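Local coordinates for protein beta sliding clamp (Borrelia burgdorferi, PDB 6DJ8) that probably tethers DNA polymerases and other replication proteins to DNA as a ring-shaped head-to-tail homodimer, conferring processivity on them, at residues V163-H172 / L195-C206; A354-E364 / L375-H385. All coordinates share one frame; numbering follows the deposited sequence. Where two conformers were deposited one is given.

In the fold
Interactions 1 and 2 lie in the central and C-terminal domains of the clamp, with centres about 14 Å apart, and are joined directly. Strand 202-211 of interaction 1 and strand 383-387 of interaction 2 are neighbours in one antiparallel sheet that runs through both domains. Two polar links add to this backbone pairing: a salt bridge from Arg166 NH2 to Glu377 OE2 at 2.7 Å, and a probable hydrogen bond between Ser204 OG and His385 ND1 at 2.8 Å. The bound peptide lies against the hairpin of interaction 1, with backbone hydrogen bonding from Gly200 and packing on Thr198, His201 and Met203.

Interaction 1: residues V163-H172 / L195-C206; sequences VINRIAFSAH and LVSTNGHRMSIC
In the central domain, helix 157-167 packs on the hairpin of strands 192-198 and 202-211, where Ile167 meets Leu195, Ser197 and Cys206. The axis of helix 163-167 passes 8.4 Å from that of strand 202-206 at 157°, so the two run nearly antiparallel. Ile167 CG1, set beside its backbone N, rests on Cys206 SG at 3.6 Å; its CD1 lies over the paired strands, near Leu195 O and Ser204 O, while CG2 faces Ser197. Val163 CG1 extends the apolar patch to Leu195 CD2.

Serine hydroxyls of the strands take up the carbonyls of Arg166 and Ile167. Ser204 OG donates to Arg166 O at 2.8 Å, nearly in line with the carbonyl bond (171°), and accepts from Ser170 OG at 2.9 Å. Ser197 OG donates to Ile167 O at 2.6 Å; Ser170 N reaches that oxygen from the opposite face of the carbonyl plane, which leaves it gripped by two donors. Further on, Arg202 brings NH1 to the edge of the Phe169 ring, 3.7 Å from CD2, with guanidinium and ring planes 86° apart. Its NH2 is bound to Glu353 and, through a water, to Ala171 O. Such packing of a helix laid nearly lengthwise on an antiparallel hairpin is typical of the sliding-clamp domain fold.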
loop_
_atom_site.group_PDB
_atom_site.type_symbol
_atom_site.label_atom_id
_atom_site.label_comp_id
_atom_site.label_asym_id
_atom_site.label_seq_id
_atom_site.Cartn_x
_atom_site.Cartn_y
_atom_site.Cartn_z
ATOM N N VAL A 163 24.821 0.224 -12.370
ATOM C CA VAL A 163 25.582 -0.867 -11.767
ATOM C C VAL A 163 24.951 -1.303 -10.449
ATOM O O VAL A 163 24.820 -2.503 -10.170
ATOM C CB VAL A 163 27.054 -0.451 -11.592
ATOM C CG1 VAL A 163 27.792 -1.473 -10.753
ATOM C CG2 VAL A 163 27.718 -0.347 -12.960
ATOM N N ILE A 164 24.563 -0.341 -9.613
ATOM C CA ILE A 164 23.918 -0.675 -8.346
ATOM C C ILE A 164 22.649 -1.471 -8.608
ATOM O O ILE A 164 22.388 -2.498 -7.965
ATOM C CB ILE A 164 23.611 0.613 -7.556
ATOM C CG1 ILE A 164 24.889 1.204 -6.959
ATOM C CG2 ILE A 164 22.541 0.352 -6.482
ATOM C CD1 ILE A 164 24.682 2.589 -6.336
ATOM N N ASN A 165 21.840 -1.001 -9.562
ATOM C CA ASN A 165 20.598 -1.689 -9.904
ATOM C C ASN A 165 20.862 -3.125 -10.347
ATOM O O ASN A 165 20.062 -4.022 -10.063
ATOM C CB ASN A 165 19.848 -0.896 -10.991
ATOM C CG ASN A 165 18.401 -1.366 -11.171
ATOM O OD1 ASN A 165 17.674 -1.526 -10.199
ATOM N ND2 ASN A 165 17.987 -1.585 -12.416
ATOM N N ARG A 166 22.000 -3.383 -10.989
ATOM C CA ARG A 166 22.299 -4.736 -11.444
ATOM C C ARG A 166 22.990 -5.584 -10.387
ATOM O O ARG A 166 23.009 -6.813 -10.518
ATOM C CB ARG A 166 23.164 -4.675 -12.710
ATOM C CG ARG A 166 22.285 -4.475 -13.935
ATOM C CD ARG A 166 22.906 -3.706 -15.086
ATOM N NE ARG A 166 21.853 -3.407 -16.050
ATOM C CZ ARG A 166 21.825 -3.818 -17.312
ATOM N NH1 ARG A 166 22.828 -4.508 -17.831
ATOM N NH2 ARG A 166 20.790 -3.496 -18.070
ATOM N N ILE A 167 23.528 -4.979 -9.327
ATOM C CA ILE A 167 24.346 -5.690 -8.354
ATOM C C ILE A 167 23.626 -5.872 -7.016
ATOM O O ILE A 167 23.647 -6.966 -6.441
ATOM C CB ILE A 167 25.693 -4.963 -8.160
ATOM C CG1 ILE A 167 26.622 -5.239 -9.346
ATOM C CG2 ILE A 167 26.358 -5.419 -6.884
ATOM C CD1 ILE A 167 27.289 -6.601 -9.285
ATOM N N ALA A 168 22.944 -4.827 -6.520
ATOM C CA ALA A 168 22.488 -4.837 -5.128
ATOM C C ALA A 168 21.554 -6.011 -4.831
ATOM O O ALA A 168 21.695 -6.680 -3.796
ATOM C CB ALA A 168 21.795 -3.511 -4.793
ATOM N N PHE A 169 20.591 -6.282 -5.720
ATOM C CA PHE A 169 19.571 -7.282 -5.402
ATOM C C PHE A 169 20.142 -8.682 -5.219
ATOM O O PHE A 169 19.518 -9.508 -4.545
ATOM C CB PHE A 169 18.486 -7.292 -6.493
ATOM C CG PHE A 169 18.910 -7.986 -7.774
ATOM C CD1 PHE A 169 19.525 -7.275 -8.793
ATOM C CD2 PHE A 169 18.674 -9.352 -7.953
ATOM C CE1 PHE A 169 19.918 -7.923 -9.995
ATOM C CE2 PHE A 169 19.030 -9.997 -9.133
ATOM C CZ PHE A 169 19.672 -9.282 -10.153
ATOM N N SER A 170 21.317 -8.978 -5.793
ATOM C CA SER A 170 21.879 -10.320 -5.688
ATOM C C SER A 170 22.593 -10.599 -4.372
ATOM O O SER A 170 22.856 -11.773 -4.065
ATOM C CB SER A 170 22.894 -10.567 -6.809
ATOM O OG SER A 170 22.257 -10.816 -8.034
ATOM N N ALA A 171 22.975 -9.574 -3.612
ATOM C CA ALA A 171 23.707 -9.844 -2.384
ATOM C C ALA A 171 22.804 -10.586 -1.414
ATOM O O ALA A 171 21.577 -10.462 -1.456
ATOM C CB ALA A 171 24.223 -8.543 -1.755
ATOM N N HIS A 172 23.412 -11.393 -0.553
ATOM C CA HIS A 172 22.627 -12.039 0.483
ATOM C C HIS A 172 21.948 -10.976 1.353
ATOM O O HIS A 172 22.512 -9.910 1.628
ATOM C CB HIS A 172 23.510 -12.951 1.331
ATOM C CG HIS A 172 22.744 -13.997 2.063
ATOM N ND1 HIS A 172 21.942 -13.713 3.144
ATOM C CD2 HIS A 172 22.598 -15.320 1.823
ATOM C CE1 HIS A 172 21.355 -14.823 3.556
ATOM N NE2 HIS A 172 21.735 -15.812 2.769
ATOM N N LEU A 195 32.523 -5.494 -10.128
ATOM C CA LEU A 195 31.647 -5.708 -8.984
ATOM C C LEU A 195 30.973 -7.070 -9.092
ATOM O O LEU A 195 30.526 -7.468 -10.171
ATOM C CB LEU A 195 30.584 -4.611 -8.883
ATOM C CG LEU A 195 31.057 -3.273 -8.319
ATOM C CD1 LEU A 195 31.944 -2.505 -9.296
ATOM C CD2 LEU A 195 29.885 -2.435 -7.873
ATOM N N VAL A 196 30.902 -7.780 -7.971
ATOM C CA VAL A 196 30.268 -9.097 -7.902
ATOM C C VAL A 196 29.373 -9.125 -6.671
ATOM O O VAL A 196 29.741 -8.586 -5.623
ATOM C CB VAL A 196 31.319 -10.222 -7.823
ATOM C CG1 VAL A 196 30.649 -11.585 -7.628
ATOM C CG2 VAL A 196 32.190 -10.218 -9.076
ATOM N N SER A 197 28.201 -9.749 -6.788
ATOM C CA SER A 197 27.392 -10.010 -5.608
ATOM C C SER A 197 26.686 -11.346 -5.759
ATOM O O SER A 197 26.320 -11.749 -6.867
ATOM C CB SER A 197 26.347 -8.911 -5.363
ATOM O OG SER A 197 25.490 -8.788 -6.484
ATOM N N THR A 198 26.452 -12.009 -4.628
ATOM C CA THR A 198 25.771 -13.293 -4.667
ATOM C C THR A 198 25.212 -13.606 -3.293
ATOM O O THR A 198 25.701 -13.114 -2.275
ATOM C CB THR A 198 26.722 -14.414 -5.087
ATOM O OG1 THR A 198 26.006 -15.656 -5.185
ATOM C CG2 THR A 198 27.811 -14.562 -4.021
ATOM N N ASN A 199 24.203 -14.470 -3.283
ATOM C CA ASN A 199 23.667 -15.029 -2.053
ATOM C C ASN A 199 23.944 -16.519 -1.971
ATOM O O ASN A 199 23.310 -17.218 -1.178
ATOM C CB ASN A 199 22.163 -14.747 -1.940
ATOM C CG ASN A 199 21.334 -15.625 -2.852
ATOM O OD1 ASN A 199 21.844 -16.206 -3.828
ATOM N ND2 ASN A 199 20.049 -15.757 -2.527
ATOM N N GLY A 200 24.839 -17.027 -2.823
ATOM C CA GLY A 200 25.118 -18.438 -2.904
ATOM C C GLY A 200 24.310 -19.179 -3.946
ATOM O O GLY A 200 24.690 -20.287 -4.334
ATOM N N HIS A 201 23.203 -18.614 -4.400
ATOM C CA HIS A 201 22.356 -19.279 -5.375
ATOM C C HIS A 201 22.196 -18.513 -6.673
ATOM O O HIS A 201 22.035 -19.133 -7.733
ATOM C CB HIS A 201 20.991 -19.540 -4.735
ATOM C CG HIS A 201 21.081 -20.439 -3.546
ATOM N ND1 HIS A 201 21.421 -19.978 -2.293
ATOM C CD2 HIS A 201 20.894 -21.773 -3.420
ATOM C CE1 HIS A 201 21.455 -20.992 -1.449
ATOM N NE2 HIS A 201 21.125 -22.089 -2.104
ATOM N N ARG A 202 22.250 -17.187 -6.618
ATOM C CA ARG A 202 22.206 -16.333 -7.785
ATOM C C ARG A 202 23.287 -15.276 -7.604
ATOM O O ARG A 202 23.665 -14.944 -6.474
ATOM C CB ARG A 202 20.809 -15.714 -7.990
ATOM C CG ARG A 202 20.101 -15.197 -6.714
ATOM C CD ARG A 202 20.437 -13.744 -6.425
ATOM N NE ARG A 202 19.627 -13.198 -5.314
ATOM C CZ ARG A 202 18.396 -12.723 -5.467
ATOM N NH1 ARG A 202 17.839 -12.735 -6.683
ATOM N NH2 ARG A 202 17.712 -12.243 -4.420
ATOM N N MET A 203 23.802 -14.769 -8.724
ATOM C CA MET A 203 24.980 -13.922 -8.682
ATOM C C MET A 203 24.961 -12.931 -9.835
ATOM O O MET A 203 24.660 -13.299 -10.975
ATOM C CB MET A 203 26.276 -14.771 -8.757
ATOM C CG MET A 203 27.524 -13.936 -9.078
ATOM S SD MET A 203 29.048 -14.949 -9.233
ATOM C CE MET A 203 29.203 -15.562 -7.584
ATOM N N SER A 204 25.321 -11.684 -9.538
ATOM C CA SER A 204 25.525 -10.645 -10.540
ATOM C C SER A 204 27.014 -10.295 -10.655
ATOM O O SER A 204 27.738 -10.251 -9.653
ATOM C CB SER A 204 24.699 -9.406 -10.197
ATOM O OG SER A 204 23.302 -9.618 -10.478
ATOM N N ILE A 205 27.466 -10.077 -11.888
ATOM C CA ILE A 205 28.828 -9.657 -12.206
ATOM C C ILE A 205 28.751 -8.478 -13.164
ATOM O O ILE A 205 28.239 -8.621 -14.281
ATOM C CB ILE A 205 29.644 -10.797 -12.842
ATOM C CG1 ILE A 205 29.734 -11.979 -11.883
ATOM C CG2 ILE A 205 31.036 -10.305 -13.221
ATOM C CD1 ILE A 205 29.876 -13.284 -12.559
ATOM N N CYS A 206 29.288 -7.332 -12.752
ATOM C CA CYS A 206 29.288 -6.113 -13.558
ATOM C C CYS A 206 30.729 -5.671 -13.751
ATOM O O CYS A 206 31.390 -5.275 -12.786
ATOM C CB CYS A 206 28.520 -4.983 -12.885
ATOM S SG CYS A 206 26.774 -5.165 -12.915
HETATM O O HOH W 1 19.672 -12.469 -2.299
#

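Interaction 2: residues A354-E364 / L375-H385; sequences AISVFETSKIE and LSEPENFNFTH
Glu377 threads its side chain past Phe358 and Thr360. Its CB lies 3.8 Å from Thr360 OG1, with Thr360 CG2 almost as near. CG touches both Thr360 OG1 and Phe358 CD2, which approach it roughly at right angles to each other, and the chain beyond it is extended, sliding past the phenyl ring in the opposite direction with the carboxylate plane 86° from the ring. At the tip, OE2 accepts from Glu359 N at 2.8 Å through an almost straight bond (177°), while OE1 accepts from Asn380 ND2 at 2.8 Å, with the acceptor in the amide plane. Arg166 supplies the charge partner of OE2.

The Phe358 ring has Ile363 CD1 over one face, toward its rim, and its edge points at the backbone of Ser376. Its CE1 lies 3.7 Å from Phe383 CE2, the two rings inclined at 54°. Leu375 continues this core, CB against Phe358 CZ and CD2 against Ala354 CB, whose methyl group also meets the His385 ring.

Antiparallel pairing joins Glu364 and Ser376 as a hydrogen-bonded pair: Glu364 N to Ser376 O spans 2.8 Å and Ser376 N to Glu364 O 3.1 Å. Their side chains add a third bond, Ser376 OG donating to Glu364 OE1 at 2.8 Å from the anti side but well out of the carboxylate plane.

With both oxygens of Glu377 bound to N-H donors and a salt bridge to Arg166 besides, its carboxylate is held against rotation and is probably stabilised as the anion, although the residue is buried.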
loop_
_atom_site.group_PDB
_atom_site.type_symbol
_atom_site.label_atom_id
_atom_site.label_comp_id
_atom_site.label_asym_id
_atom_site.label_seq_id
_atom_site.Cartn_x
_atom_site.Cartn_y
_atom_site.Cartn_z
ATOM N N ALA A 354 15.824 -11.065 -11.461
ATOM C CA ALA A 354 16.947 -10.823 -12.357
ATOM C C ALA A 354 16.470 -10.161 -13.644
ATOM O O ALA A 354 16.990 -9.117 -14.048
ATOM C CB ALA A 354 17.685 -12.137 -12.639
ATOM N N ILE A 355 15.433 -10.711 -14.279
ATOM C CA ILE A 355 15.085 -10.138 -15.571
ATOM C C ILE A 355 14.507 -8.733 -15.424
ATOM O O ILE A 355 14.538 -7.958 -16.385
ATOM C CB ILE A 355 14.120 -11.049 -16.346
ATOM C CG1 ILE A 355 12.727 -10.993 -15.734
ATOM C CG2 ILE A 355 14.657 -12.471 -16.402
ATOM C CD1 ILE A 355 11.746 -11.838 -16.506
ATOM N N SER A 356 14.036 -8.359 -14.229
ATOM C CA SER A 356 13.481 -7.024 -14.057
ATOM C C SER A 356 14.532 -5.924 -14.172
ATOM O O SER A 356 14.166 -4.756 -14.311
ATOM C CB SER A 356 12.768 -6.915 -12.702
ATOM O OG SER A 356 13.716 -6.701 -11.656
ATOM N N VAL A 357 15.828 -6.244 -14.137
ATOM C CA VAL A 357 16.825 -5.197 -14.313
ATOM C C VAL A 357 17.303 -5.077 -15.747
ATOM O O VAL A 357 18.059 -4.145 -16.055
ATOM C CB VAL A 357 18.013 -5.385 -13.345
ATOM C CG1 VAL A 357 17.494 -5.557 -11.914
ATOM C CG2 VAL A 357 18.891 -6.570 -13.756
ATOM N N PHE A 358 16.842 -5.945 -16.649
ATOM C CA PHE A 358 17.288 -5.907 -18.041
ATOM C C PHE A 358 16.591 -4.783 -18.794
ATOM O O PHE A 358 15.438 -4.455 -18.510
ATOM C CB PHE A 358 17.025 -7.256 -18.722
ATOM C CG PHE A 358 18.047 -8.296 -18.392
ATOM C CD1 PHE A 358 18.200 -8.743 -17.094
ATOM C CD2 PHE A 358 18.841 -8.848 -19.384
ATOM C CE1 PHE A 358 19.147 -9.692 -16.783
ATOM C CE2 PHE A 358 19.788 -9.806 -19.076
ATOM C CZ PHE A 358 19.942 -10.226 -17.774
ATOM N N GLU A 359 17.313 -4.150 -19.721
ATOM C CA GLU A 359 16.735 -3.070 -20.509
ATOM C C GLU A 359 16.681 -3.349 -22.004
ATOM O O GLU A 359 16.228 -2.481 -22.753
ATOM C CB GLU A 359 17.515 -1.765 -20.285
ATOM C CG GLU A 359 18.378 -1.775 -19.045
ATOM C CD GLU A 359 18.995 -0.425 -18.730
ATOM O OE1 GLU A 359 18.556 0.207 -17.746
ATOM O OE2 GLU A 359 19.916 0.002 -19.459
ATOM N N THR A 360 17.105 -4.522 -22.460
ATOM C CA THR A 360 17.063 -4.825 -23.882
ATOM C C THR A 360 15.715 -5.423 -24.268
ATOM O O THR A 360 14.940 -5.869 -23.425
ATOM C CB THR A 360 18.186 -5.786 -24.259
ATOM O OG1 THR A 360 18.275 -6.816 -23.266
ATOM C CG2 THR A 360 19.505 -5.044 -24.312
ATOM N N SER A 361 15.453 -5.436 -25.578
ATOM C CA SER A 361 14.235 -6.038 -26.111
ATOM C C SER A 361 14.209 -7.539 -25.864
ATOM O O SER A 361 13.149 -8.112 -25.589
ATOM C CB SER A 361 14.124 -5.760 -27.611
ATOM O OG SER A 361 12.780 -5.844 -28.046
ATOM N N LYS A 362 15.361 -8.194 -25.987
ATOM C CA LYS A 362 15.481 -9.631 -25.824
ATOM C C LYS A 362 16.491 -9.939 -24.727
ATOM O O LYS A 362 17.296 -9.090 -24.342
ATOM C CB LYS A 362 15.890 -10.288 -27.148
ATOM C CG LYS A 362 14.966 -9.890 -28.300
ATOM C CD LYS A 362 14.815 -10.995 -29.328
ATOM C CE LYS A 362 13.793 -10.621 -30.412
ATOM N NZ LYS A 362 12.426 -11.207 -30.116
ATOM N N ILE A 363 16.444 -11.167 -24.222
ATOM C CA ILE A 363 17.373 -11.626 -23.199
ATOM C C ILE A 363 17.977 -12.953 -23.640
ATOM O O ILE A 363 17.278 -13.809 -24.196
ATOM C CB ILE A 363 16.673 -11.752 -21.830
ATOM C CG1 ILE A 363 17.666 -12.146 -20.743
ATOM C CG2 ILE A 363 15.540 -12.756 -21.900
ATOM C CD1 ILE A 363 17.035 -12.237 -19.336
ATOM N N GLU A 364 19.276 -13.125 -23.402
ATOM C CA GLU A 364 19.931 -14.398 -23.672
ATOM C C GLU A 364 19.901 -15.242 -22.407
ATOM O O GLU A 364 20.225 -14.755 -21.320
ATOM C CB GLU A 364 21.377 -14.194 -24.137
ATOM C CG GLU A 364 21.569 -13.103 -25.176
ATOM C CD GLU A 364 23.045 -12.816 -25.444
ATOM O OE1 GLU A 364 23.724 -12.324 -24.519
ATOM O OE2 GLU A 364 23.519 -13.066 -26.564
ATOM N N LEU A 375 22.189 -15.488 -17.557
ATOM C CA LEU A 375 21.359 -14.458 -18.159
ATOM C C LEU A 375 22.219 -13.281 -18.566
ATOM O O LEU A 375 23.018 -12.794 -17.762
ATOM C CB LEU A 375 20.284 -13.964 -17.185
ATOM C CG LEU A 375 19.001 -14.746 -16.951
ATOM C CD1 LEU A 375 19.279 -16.198 -16.716
ATOM C CD2 LEU A 375 18.204 -14.109 -15.739
ATOM N N SER A 376 22.010 -12.791 -19.783
ATOM C CA SER A 376 22.743 -11.637 -20.266
ATOM C C SER A 376 21.921 -10.930 -21.331
ATOM O O SER A 376 20.963 -11.482 -21.884
ATOM C CB SER A 376 24.099 -12.056 -20.840
ATOM O OG SER A 376 23.910 -13.068 -21.809
ATOM N N GLU A 377 22.333 -9.704 -21.627
ATOM C CA GLU A 377 21.826 -8.840 -22.681
ATOM C C GLU A 377 22.668 -9.045 -23.935
ATOM O O GLU A 377 23.894 -9.172 -23.837
ATOM C CB GLU A 377 21.880 -7.373 -22.256
ATOM C CG GLU A 377 20.818 -6.979 -21.240
ATOM C CD GLU A 377 20.999 -5.573 -20.663
ATOM O OE1 GLU A 377 22.151 -5.099 -20.597
ATOM O OE2 GLU A 377 19.990 -4.949 -20.258
ATOM N N PRO A 378 22.021 -9.143 -25.100
ATOM C CA PRO A 378 22.777 -9.183 -26.359
ATOM C C PRO A 378 23.624 -7.930 -26.511
ATOM O O PRO A 378 23.184 -6.819 -26.207
ATOM C CB PRO A 378 21.692 -9.266 -27.441
ATOM C CG PRO A 378 20.536 -9.951 -26.757
ATOM C CD PRO A 378 20.586 -9.374 -25.356
ATOM N N GLU A 379 24.858 -8.129 -26.973
ATOM C CA GLU A 379 25.859 -7.099 -27.235
ATOM C C GLU A 379 26.385 -6.454 -25.959
ATOM O O GLU A 379 27.217 -5.544 -26.044
ATOM C CB GLU A 379 25.346 -6.001 -28.184
ATOM N N ASN A 380 25.940 -6.889 -24.783
ATOM C CA ASN A 380 26.488 -6.412 -23.522
ATOM C C ASN A 380 27.383 -7.489 -22.924
ATOM O O ASN A 380 26.900 -8.541 -22.490
ATOM C CB ASN A 380 25.368 -6.045 -22.554
ATOM C CG ASN A 380 25.872 -5.389 -21.287
ATOM O OD1 ASN A 380 27.076 -5.281 -21.054
ATOM N ND2 ASN A 380 24.932 -4.960 -20.440
ATOM N N PHE A 381 28.672 -7.194 -22.826
ATOM C CA PHE A 381 29.629 -8.148 -22.291
ATOM C C PHE A 381 30.098 -7.738 -20.911
ATOM O O PHE A 381 31.014 -8.358 -20.361
ATOM C CB PHE A 381 30.791 -8.322 -23.270
ATOM C CG PHE A 381 30.334 -8.753 -24.624
ATOM C CD1 PHE A 381 29.900 -10.056 -24.831
ATOM C CD2 PHE A 381 30.266 -7.854 -25.673
ATOM C CE1 PHE A 381 29.445 -10.466 -26.075
ATOM C CE2 PHE A 381 29.809 -8.258 -26.923
ATOM C CZ PHE A 381 29.402 -9.566 -27.123
ATOM N N ASN A 382 29.500 -6.678 -20.362
ATOM C CA ASN A 382 29.801 -6.179 -19.030
ATOM C C ASN A 382 28.938 -6.799 -17.940
ATOM O O ASN A 382 29.330 -6.771 -16.771
ATOM C CB ASN A 382 29.684 -4.652 -19.012
ATOM C CG ASN A 382 30.769 -3.990 -19.857
ATOM O OD1 ASN A 382 30.548 -3.668 -21.024
ATOM N ND2 ASN A 382 31.953 -3.830 -19.286
ATOM N N PHE A 383 27.742 -7.289 -18.258
ATOM C CA PHE A 383 26.831 -7.771 -17.228
ATOM C C PHE A 383 26.535 -9.251 -17.420
ATOM O O PHE A 383 26.162 -9.683 -18.519
ATOM C CB PHE A 383 25.547 -6.947 -17.227
ATOM C CG PHE A 383 24.523 -7.418 -16.244
ATOM C CD1 PHE A 383 24.859 -7.661 -14.923
ATOM C CD2 PHE A 383 23.212 -7.587 -16.638
ATOM C CE1 PHE A 383 23.901 -8.085 -14.016
ATOM C CE2 PHE A 383 22.249 -7.998 -15.741
ATOM C CZ PHE A 383 22.590 -8.252 -14.430
ATOM N N THR A 384 26.690 -10.019 -16.346
ATOM C CA THR A 384 26.324 -11.431 -16.321
ATOM C C THR A 384 25.540 -11.715 -15.054
ATOM O O THR A 384 25.937 -11.276 -13.968
ATOM C CB THR A 384 27.569 -12.325 -16.377
ATOM O OG1 THR A 384 28.222 -12.123 -17.621
ATOM C CG2 THR A 384 27.204 -13.781 -16.238
ATOM N N HIS A 385 24.436 -12.444 -15.186
ATOM C CA HIS A 385 23.692 -12.936 -14.036
ATOM C C HIS A 385 23.540 -14.449 -14.128
ATOM O O HIS A 385 23.125 -14.986 -15.166
ATOM C CB HIS A 385 22.319 -12.277 -13.904
ATOM C CG HIS A 385 21.655 -12.568 -12.597
ATOM N ND1 HIS A 385 21.978 -11.906 -11.427
ATOM C CD2 HIS A 385 20.724 -13.496 -12.262
ATOM C CE1 HIS A 385 21.242 -12.387 -10.439
ATOM N NE2 HIS A 385 20.469 -13.349 -10.920
HETATM O O HOH W 2 23.255 -15.995 -21.205
HETATM O O HOH W 3 25.742 -11.476 -26.956
#